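Local atomic coordinates of formylmethanofuran--tetrahydromethanopterin formyltransferase (Methanosarcina barkeri, PDB entry 1M5S), a protein that catalyses the reversible transfer of a formyl group from formylmethanofuran to tetrahydromethanopterin in the pathway of methanogenesis from carbon dioxide. Residues T219-K231 with T235-I247. Numbering follows the deposited sequence.
Sequences TANERFCPSIKDK and TEIPADVNAVYEI
With CG between the backbone N and the carbonyl carbon (chi1 71°) and its chain extended, Lys229 crosses Ile237 at about a right angle, CD lying 3.6 Å from Ile237 CG2, and delivers its ammonium into the turn beyond. NZ donates to Val241 O (2.8 Å), to Pro238 O (3.0 Å) and, from above the carbonyl plane, to Ala239 O (2.9 Å); water 2 is a fourth acceptor, so the three hydrogens must be shared. Pro238 to Val241 form a type I beta turn, leading into strand 243-251 through a classic beta bulge opposite Gly170. Were Lys229 an alanine, the three carbonyls would probably lose their shared donor and Ile237 CG2 the methylene packed on it. Glu236 N bonds to Arg223 O (2.7 Å) in the carbonyl plane. Glu236 CB lies over one face of the Phe224 ring as a CH-pi contact and CG over one face of the Arg223 guanidinium; the bend at chi2 (-81°) turns the carboxylate so that OE2 comes 3.5 Å from Arg223 NH1, a charge-only salt bridge well out of the guanidinium plane. Phe167 meets the Phe224 ring edge-to-face, while Pro226 packs on Ile237, Val244 and Met145 of the second subunit.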
loop_
_atom_site.group_PDB
_atom_site.type_symbol
_atom_site.label_atom_id
_atom_site.label_comp_id
_atom_site.label_asym_id
_atom_site.label_seq_id
_atom_site.Cartn_x
_atom_site.Cartn_y
_atom_site.Cartn_z
ATOM N N THR A 219 20.794 -5.390 27.129
ATOM C CA THR A 219 20.786 -3.945 26.916
ATOM C C THR A 219 21.339 -3.596 25.535
ATOM O O THR A 219 21.878 -4.453 24.830
ATOM C CB THR A 219 21.633 -3.201 27.973
ATOM O OG1 THR A 219 22.991 -3.643 27.895
ATOM C CG2 THR A 219 21.102 -3.450 29.369
ATOM N N ALA A 220 21.236 -2.323 25.169
ATOM C CA ALA A 220 21.841 -1.841 23.932
ATOM C C ALA A 220 23.350 -2.066 23.984
ATOM O O ALA A 220 23.993 -1.781 24.999
ATOM C CB ALA A 220 21.533 -0.358 23.737
ATOM N N ASN A 221 23.880 -2.692 22.940
ATOM C CA ASN A 221 25.321 -2.815 22.756
ATOM C C ASN A 221 25.927 -1.472 22.318
ATOM O O ASN A 221 25.888 -1.109 21.141
ATOM C CB ASN A 221 25.607 -3.894 21.716
ATOM C CG ASN A 221 27.074 -4.251 21.630
ATOM O OD1 ASN A 221 27.428 -5.332 21.162
ATOM N ND2 ASN A 221 27.937 -3.326 22.028
ATOM N N GLU A 222 26.534 -0.765 23.268
ATOM C CA GLU A 222 27.054 0.582 23.030
ATOM C C GLU A 222 28.160 0.626 21.969
ATOM O O GLU A 222 28.503 1.699 21.472
ATOM C CB GLU A 222 27.567 1.191 24.346
ATOM C CG GLU A 222 28.801 0.499 24.943
ATOM C CD GLU A 222 28.486 -0.831 25.611
ATOM O OE1 GLU A 222 27.325 -1.030 26.032
ATOM O OE2 GLU A 222 29.401 -1.677 25.721
ATOM N N ARG A 223 28.690 -0.542 21.610
ATOM C CA ARG A 223 29.765 -0.637 20.624
ATOM C C ARG A 223 29.259 -0.458 19.200
ATOM O O ARG A 223 30.058 -0.309 18.276
ATOM C CB ARG A 223 30.480 -1.988 20.724
ATOM C CG ARG A 223 31.110 -2.280 22.076
ATOM C CD ARG A 223 31.841 -3.617 22.056
ATOM N NE ARG A 223 33.220 -3.479 21.586
ATOM C CZ ARG A 223 33.804 -4.280 20.697
ATOM N NH1 ARG A 223 35.071 -4.076 20.357
ATOM N NH2 ARG A 223 33.120 -5.270 20.130
ATOM N N PHE A 224 27.945 -0.574 19.014
ATOM C CA PHE A 224 27.329 -0.387 17.699
ATOM C C PHE A 224 26.341 0.771 17.690
ATOM O O PHE A 224 25.473 0.839 16.824
ATOM C CB PHE A 224 26.613 -1.663 17.253
ATOM C CG PHE A 224 27.533 -2.808 16.961
ATOM C CD1 PHE A 224 27.801 -3.765 17.933
ATOM C CD2 PHE A 224 28.080 -2.968 15.696
ATOM C CE1 PHE A 224 28.594 -4.868 17.645
ATOM C CE2 PHE A 224 28.875 -4.066 15.397
ATOM C CZ PHE A 224 29.132 -5.018 16.374
ATOM N N CYS A 225 26.479 1.671 18.658
ATOM C CA CYS A 225 25.654 2.874 18.728
ATOM C C CYS A 225 26.401 4.091 18.175
ATOM O O CYS A 225 27.262 4.659 18.852
ATOM C CB CYS A 225 25.233 3.143 20.177
ATOM S SG CYS A 225 24.223 1.842 20.906
ATOM N N PRO A 226 26.055 4.527 16.948
ATOM C CA PRO A 226 26.796 5.582 16.248
ATOM C C PRO A 226 26.745 6.947 16.934
ATOM O O PRO A 226 27.732 7.683 16.926
ATOM C CB PRO A 226 26.144 5.614 14.859
ATOM C CG PRO A 226 25.586 4.255 14.693
ATOM C CD PRO A 226 25.062 3.908 16.056
ATOM N N SER A 227 25.613 7.263 17.557
ATOM C CA SER A 227 25.425 8.565 18.192
ATOM C C SER A 227 26.328 8.784 19.419
ATOM O O SER A 227 26.408 9.897 19.938
ATOM C CB SER A 227 23.955 8.754 18.587
ATOM O OG SER A 227 23.597 7.918 19.678
ATOM N N ILE A 228 27.002 7.727 19.872
ATOM C CA ILE A 228 27.907 7.811 21.025
ATOM C C ILE A 228 29.261 7.144 20.755
ATOM O O ILE A 228 30.001 6.847 21.691
ATOM C CB ILE A 228 27.290 7.145 22.287
ATOM C CG1 ILE A 228 26.983 5.672 22.005
ATOM C CG2 ILE A 228 26.043 7.894 22.726
ATOM C CD1 ILE A 228 26.681 4.855 23.238
ATOM N N LYS A 229 29.581 6.908 19.483
ATOM C CA LYS A 229 30.812 6.208 19.113
ATOM C C LYS A 229 32.067 6.955 19.569
ATOM O O LYS A 229 33.118 6.341 19.765
ATOM C CB LYS A 229 30.871 5.978 17.598
ATOM C CG LYS A 229 31.110 7.240 16.779
ATOM C CD LYS A 229 31.057 6.956 15.292
ATOM C CE LYS A 229 30.997 8.247 14.495
ATOM N NZ LYS A 229 30.701 8.005 13.054
ATOM N N ASP A 230 31.941 8.265 19.783
ATOM C CA ASP A 230 33.065 9.090 20.225
ATOM C C ASP A 230 33.382 8.954 21.717
ATOM O O ASP A 230 34.526 9.140 22.125
ATOM C CB ASP A 230 32.812 10.561 19.881
ATOM C CG ASP A 230 33.040 10.867 18.405
ATOM O OD1 ASP A 230 33.732 10.077 17.721
ATOM O OD2 ASP A 230 32.526 11.904 17.932
ATOM N N LYS A 231 32.371 8.638 22.522
ATOM C CA LYS A 231 32.578 8.371 23.938
ATOM C C LYS A 231 32.650 6.883 24.280
ATOM O O LYS A 231 32.621 6.513 25.450
ATOM C CB LYS A 231 31.486 9.041 24.781
ATOM C CG LYS A 231 30.147 9.183 24.101
ATOM C CD LYS A 231 29.524 10.535 24.432
ATOM C CE LYS A 231 30.354 11.684 23.859
ATOM N NZ LYS A 231 29.826 13.024 24.254
ATOM N N THR A 235 34.440 1.101 20.248
ATOM C CA THR A 235 33.351 1.214 19.292
ATOM C C THR A 235 33.663 0.448 18.012
ATOM O O THR A 235 34.817 0.350 17.595
ATOM C CB THR A 235 33.061 2.700 18.960
ATOM O OG1 THR A 235 31.961 2.788 18.043
ATOM C CG2 THR A 235 34.295 3.384 18.374
ATOM N N GLU A 236 32.636 -0.203 17.476
ATOM C CA GLU A 236 32.731 -0.919 16.212
ATOM C C GLU A 236 32.301 -0.047 15.037
ATOM O O GLU A 236 32.261 -0.516 13.900
ATOM C CB GLU A 236 31.847 -2.161 16.262
ATOM C CG GLU A 236 32.391 -3.275 17.131
ATOM C CD GLU A 236 33.450 -4.087 16.417
ATOM O OE1 GLU A 236 33.148 -4.647 15.340
ATOM O OE2 GLU A 236 34.600 -4.122 16.904
ATOM N N ILE A 237 31.960 1.207 15.330
ATOM C CA ILE A 237 31.398 2.145 14.353
ATOM C C ILE A 237 32.503 3.054 13.815
ATOM O O ILE A 237 33.067 3.852 14.566
ATOM C CB ILE A 237 30.281 3.036 15.004
ATOM C CG1 ILE A 237 29.193 2.157 15.626
ATOM C CG2 ILE A 237 29.659 3.966 13.975
ATOM C CD1 ILE A 237 28.669 1.074 14.705
ATOM N N PRO A 238 32.819 2.948 12.508
ATOM C CA PRO A 238 33.765 3.844 11.829
ATOM C C PRO A 238 33.288 5.283 11.847
ATOM O O PRO A 238 32.103 5.549 12.064
ATOM C CB PRO A 238 33.816 3.302 10.406
ATOM C CG PRO A 238 33.395 1.894 10.530
ATOM C CD PRO A 238 32.357 1.882 11.604
ATOM N N ALA A 239 34.202 6.211 11.584
ATOM C CA ALA A 239 33.862 7.629 11.601
ATOM C C ALA A 239 32.875 7.985 10.487
ATOM O O ALA A 239 32.041 8.882 10.649
ATOM C CB ALA A 239 35.127 8.473 11.477
ATOM N N ASP A 240 32.940 7.253 9.377
ATOM C CA ASP A 240 32.089 7.546 8.226
ATOM C C ASP A 240 30.758 6.791 8.225
ATOM O O ASP A 240 29.980 6.911 7.277
ATOM C CB ASP A 240 32.847 7.300 6.912
ATOM C CG ASP A 240 33.232 5.838 6.705
ATOM O OD1 ASP A 240 33.269 5.058 7.682
ATOM O OD2 ASP A 240 33.538 5.473 5.550
ATOM N N VAL A 241 30.481 6.068 9.310
ATOM C CA VAL A 241 29.186 5.415 9.511
ATOM C C VAL A 241 28.349 6.165 10.548
ATOM O O VAL A 241 28.828 6.450 11.648
ATOM C CB VAL A 241 29.360 3.957 9.980
ATOM C CG1 VAL A 241 28.035 3.394 10.477
ATOM C CG2 VAL A 241 29.905 3.112 8.848
ATOM N N ASN A 242 27.088 6.446 10.213
ATOM C CA ASN A 242 26.192 7.129 11.144
ATOM C C ASN A 242 24.989 6.313 11.590
ATOM O O ASN A 242 24.232 6.757 12.451
ATOM C CB ASN A 242 25.709 8.449 10.550
ATOM C CG ASN A 242 26.739 9.533 10.663
ATOM O OD1 ASN A 242 26.804 10.233 11.670
ATOM N ND2 ASN A 242 27.608 9.631 9.664
ATOM N N ALA A 243 24.840 5.106 11.051
ATOM C CA ALA A 243 23.704 4.264 11.403
ATOM C C ALA A 243 23.943 2.802 11.063
ATOM O O ALA A 243 24.599 2.478 10.069
ATOM C CB ALA A 243 22.438 4.768 10.703
ATOM N N VAL A 244 23.427 1.922 11.916
ATOM C CA VAL A 244 23.466 0.492 11.668
ATOM C C VAL A 244 22.062 -0.069 11.847
ATOM O O VAL A 244 21.338 0.323 12.765
ATOM C CB VAL A 244 24.409 -0.234 12.658
ATOM C CG1 VAL A 244 24.531 -1.707 12.281
ATOM C CG2 VAL A 244 25.778 0.431 12.674
ATOM N N TYR A 245 21.658 -0.931 10.919
ATOM C CA TYR A 245 20.439 -1.716 11.083
ATOM C C TYR A 245 20.791 -3.190 10.984
ATOM O O TYR A 245 21.733 -3.569 10.279
ATOM C CB TYR A 245 19.394 -1.358 10.010
ATOM C CG TYR A 245 18.684 -0.048 10.267
ATOM C CD1 TYR A 245 17.684 0.050 11.237
ATOM C CD2 TYR A 245 19.051 1.107 9.581
ATOM C CE1 TYR A 245 17.072 1.268 11.516
ATOM C CE2 TYR A 245 18.453 2.322 9.857
ATOM C CZ TYR A 245 17.469 2.397 10.825
ATOM O OH TYR A 245 16.927 3.615 11.127
ATOM N N GLU A 246 20.048 -4.013 11.717
ATOM C CA GLU A 246 20.220 -5.454 11.675
ATOM C C GLU A 246 18.946 -6.108 11.147
ATOM O O GLU A 246 17.844 -5.604 11.364
ATOM C CB GLU A 246 20.541 -5.975 13.076
ATOM C CG GLU A 246 20.514 -7.487 13.196
ATOM C CD GLU A 246 20.699 -7.979 14.624
ATOM O OE1 GLU A 246 20.592 -7.164 15.571
ATOM O OE2 GLU A 246 20.948 -9.196 14.789
ATOM N N ILE A 247 19.114 -7.164 10.358
ATOM C CA ILE A 247 17.992 -7.984 9.935
ATOM C C ILE A 247 18.122 -9.361 10.581
ATOM O O ILE A 247 19.146 -10.023 10.424
ATOM C CB ILE A 247 17.940 -8.097 8.391
ATOM C CG1 ILE A 247 17.630 -6.716 7.796
ATOM C CG2 ILE A 247 16.883 -9.110 7.958
ATOM C CD1 ILE A 247 17.222 -6.744 6.374
HETATM O O HOH W 1 29.733 3.178 19.581
HETATM O O HOH W 2 27.812 8.379 13.795
#